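Local coordinates for nucleoprotein (PDB 5N4K), which probably packages the positive-strand viral RNA genome into a helical ribonucleocapsid, the N-terminal domain present here being its predicted RNA-binding part, at residues 98-101 with 102-105. Sequence-based numbering, arbitrary orientation. Where two conformers were deposited one is given.
With SO4 (sulfate ion), chain I.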
ATOM      1  N   ASP A  98       4.477   4.343  -9.710  1.00 11.02           N
ATOM      2  CA  ASP A  98       3.716   4.619 -10.906  0.50 11.75           C
ATOM      3  C   ASP A  98       3.072   5.976 -10.923  1.00 12.27           C
ATOM      4  O   ASP A  98       2.605   6.474 -11.943  1.00 13.70           O
ATOM      5  CB  ASP A  98       2.577   3.578 -11.088  0.50 11.00           C
ATOM      6  CG  ASP A  98       1.522   3.632  -9.937  0.50 11.86           C
ATOM      7  OD1 ASP A  98       0.354   3.921 -10.263  0.50 13.86           O
ATOM      8  OD2 ASP A  98       1.777   3.326  -8.774  0.50 11.47           O
ATOM      9  N   LEU A  99       2.888   6.546  -9.731  1.00 10.73           N
ATOM     10  CA  LEU A  99       2.229   7.841  -9.600  1.00 11.17           C
ATOM     11  C   LEU A  99       3.134   9.002  -9.973  1.00 11.23           C
ATOM     12  O   LEU A  99       4.254   9.074  -9.566  1.00 12.20           O
ATOM     13  CB  LEU A  99       1.678   8.062  -8.202  1.00 10.98           C
ATOM     14  CG  LEU A  99       0.546   7.150  -7.729  1.00 11.66           C
ATOM     15  CD1 LEU A  99       0.154   7.476  -6.297  1.00 12.89           C
ATOM     16  CD2 LEU A  99      -0.627   7.082  -8.661  1.00 12.45           C
ATOM     17  N   LYS A 100       2.552   9.923 -10.747  1.00 11.22           N
ATOM     18  CA  LYS A 100       3.162  11.220 -11.006  0.50 11.61           C
ATOM     19  C   LYS A 100       3.051  12.073  -9.770  1.00 10.65           C
ATOM     20  O   LYS A 100       2.207  11.846  -8.965  1.00 11.50           O
ATOM     21  CB  LYS A 100       2.492  11.851 -12.261  0.50 12.49           C
ATOM     22  CG  LYS A 100       2.522  10.993 -13.550  0.50 14.88           C
ATOM     23  CD  LYS A 100       1.959  11.770 -14.741  0.50 17.80           C
ATOM     24  CE  LYS A 100       2.042  11.000 -16.053  0.50 21.05           C
ATOM     25  NZ  LYS A 100       1.548  11.780 -17.233  0.50 25.38           N
ATOM     26  N   PHE A 101       3.905  13.090  -9.671  1.00 11.77           N
ATOM     27  CA  PHE A 101       3.876  13.932  -8.495  1.00 10.99           C
ATOM     28  C   PHE A 101       2.534  14.515  -8.263  1.00 10.75           C
ATOM     29  O   PHE A 101       1.964  15.197  -9.181  1.00 12.36           O
ATOM     30  CB  PHE A 101       4.934  15.079  -8.614  1.00 12.66           C
ATOM     31  CG  PHE A 101       5.088  15.888  -7.362  1.00 12.63           C
ATOM     32  CD1 PHE A 101       5.376  15.271  -6.122  1.00 12.74           C
ATOM     33  CD2 PHE A 101       4.899  17.253  -7.358  1.00 13.88           C
ATOM     34  CE1 PHE A 101       5.532  15.994  -4.985  1.00 13.23           C
ATOM     35  CE2 PHE A 101       5.007  17.975  -6.165  1.00 15.01           C
ATOM     36  CZ  PHE A 101       5.288  17.372  -4.991  1.00 14.27           C
ATOM     37  N   ARG A 102       1.931  14.342  -7.162  1.00 10.30           N
ATOM     38  CA  ARG A 102       0.670  14.857  -6.734  1.00 10.70           C
ATOM     39  C   ARG A 102      -0.554  14.230  -7.379  1.00 11.89           C
ATOM     40  O   ARG A 102      -1.688  14.647  -7.112  1.00 14.28           O
ATOM     41  CB  ARG A 102       0.595  16.376  -6.850  1.00 11.76           C
ATOM     42  CG  ARG A 102       1.569  17.033  -5.829  1.00 12.80           C
ATOM     43  CD  ARG A 102       1.745  18.532  -6.047  1.00 15.59           C
ATOM     44  NE  ARG A 102       0.592  19.274  -5.823  1.00 16.07           N
ATOM     45  CZ  ARG A 102      -0.025  20.112  -6.713  1.00 15.85           C
ATOM     46  NH1 ARG A 102       0.373  20.204  -7.975  1.00 17.55           N
ATOM     47  NH2 ARG A 102      -1.133  20.633  -6.238  1.00 19.97           N
ATOM     48  N   GLN A 103      -0.351  13.147  -8.090  1.00 12.45           N
ATOM     49  CA  GLN A 103      -1.493  12.321  -8.527  1.00 12.38           C
ATOM     50  C   GLN A 103      -2.275  11.853  -7.356  1.00 15.22           C
ATOM     51  O   GLN A 103      -1.705  11.371  -6.414  1.00 13.90           O
ATOM     52  CB  GLN A 103      -0.975  11.181  -9.401  1.00 14.31           C
ATOM     53  CG  GLN A 103      -2.002  10.412 -10.124  1.00 17.63           C
ATOM     54  CD  GLN A 103      -1.412   9.513 -11.178  1.00 16.78           C
ATOM     55  OE1 GLN A 103      -0.248   9.499 -11.619  1.00 14.10           O
ATOM     56  NE2 GLN A 103      -2.335   8.596 -11.568  1.00 20.42           N
ATOM     57  N   ARG A 104      -3.588  12.044  -7.386  1.00 15.30           N
ATOM     58  CA  ARG A 104      -4.363  11.844  -6.194  1.00 15.87           C
ATOM     59  C   ARG A 104      -4.563  10.394  -5.876  1.00 16.55           C
ATOM     60  O   ARG A 104      -5.054   9.593  -6.721  1.00 20.26           O
ATOM     61  CB  ARG A 104      -5.714  12.497  -6.331  1.00 21.17           C
ATOM     62  CG  ARG A 104      -5.703  13.980  -6.399  1.00 23.72           C
ATOM     63  CD  ARG A 104      -7.071  14.496  -6.903  1.00 29.42           C
ATOM     64  NE  ARG A 104      -7.385  14.093  -8.308  1.00 39.46           N
ATOM     65  CZ  ARG A 104      -8.364  13.244  -8.693  1.00 47.21           C
ATOM     66  NH1 ARG A 104      -9.185  12.675  -7.804  1.00 52.87           N
ATOM     67  NH2 ARG A 104      -8.516  12.944  -9.977  1.00 46.12           N
ATOM     68  N   SER A 105      -4.246   9.974  -4.657  1.00 14.49           N
ATOM     69  CA  SER A 105      -4.474   8.650  -4.181  1.00 13.99           C
ATOM     70  C   SER A 105      -4.694   8.694  -2.679  1.00 14.50           C
ATOM     71  O   SER A 105      -3.830   9.225  -1.946  1.00 15.11           O
ATOM     72  CB  SER A 105      -3.268   7.752  -4.499  1.00 17.22           C
ATOM     73  OG  SER A 105      -3.518   6.380  -4.202  1.00 19.93           O
TER
HETATM   74  S   SO4 I 407      -1.416  18.167  -3.163  0.50 22.06           S
HETATM   75  O1  SO4 I 407      -2.306  18.717  -2.132  0.50 23.84           O
HETATM   76  O2  SO4 I 407      -0.222  19.018  -3.244  0.50 25.42           O
HETATM   77  O3  SO4 I 407      -1.039  16.739  -3.069  0.50 21.07           O
HETATM   78  O4  SO4 I 407      -2.197  18.191  -4.421  0.50 23.83           O
HETATM   79  O   HOH W   1       0.428   7.928 -13.692  1.00 34.91           O
HETATM   80  O   HOH W   2       1.904  18.380  -9.723  1.00 19.89           O
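A type II beta turn from K100 to Q103, in the loop that leads from strand 80-90 to strand 108-112, reverses the chain at the surface of the N-terminal domain. Its defining bond runs from Q103 N to K100 O (3.0 Å). The side chain of Q103 adds a second: with CG anti to the backbone N (chi1 -169°) and the chain extended beyond it, the amide reaches back so that Q103 OE1 accepts a hydrogen bond from K100 N at 3.0 Å, nearly straight (167°). K100 is thus bonded to Q103 through both its N and its O. Glutamine suits the place because its side chain is long enough to reach back to the first residue of the turn, and its amide oxygen can accept the N-H there, while Q103 CD also rests on L99 CD2 at 3.6 Å. L99, buried, packs on W110 of strand 108-112.

At the corner, R102 has the positive phi (73°) of the third position of such a turn. R102 CG lies over one face of the F101 ring, 3.7 Å from the centroid, a CH-pi contact; the F101 ring also meets that of W110. A bend at chi3 then swings the guanidinium towards a sulfate, probably from the crystallisation liquor, and R102 NE donates to sulfate O2 at 2.7 Å. An aliphatic stem and a cationic end let R102 pack on an aromatic while holding a tetrahedral oxyanion; an RNA phosphate might be met likewise, though none is bound here.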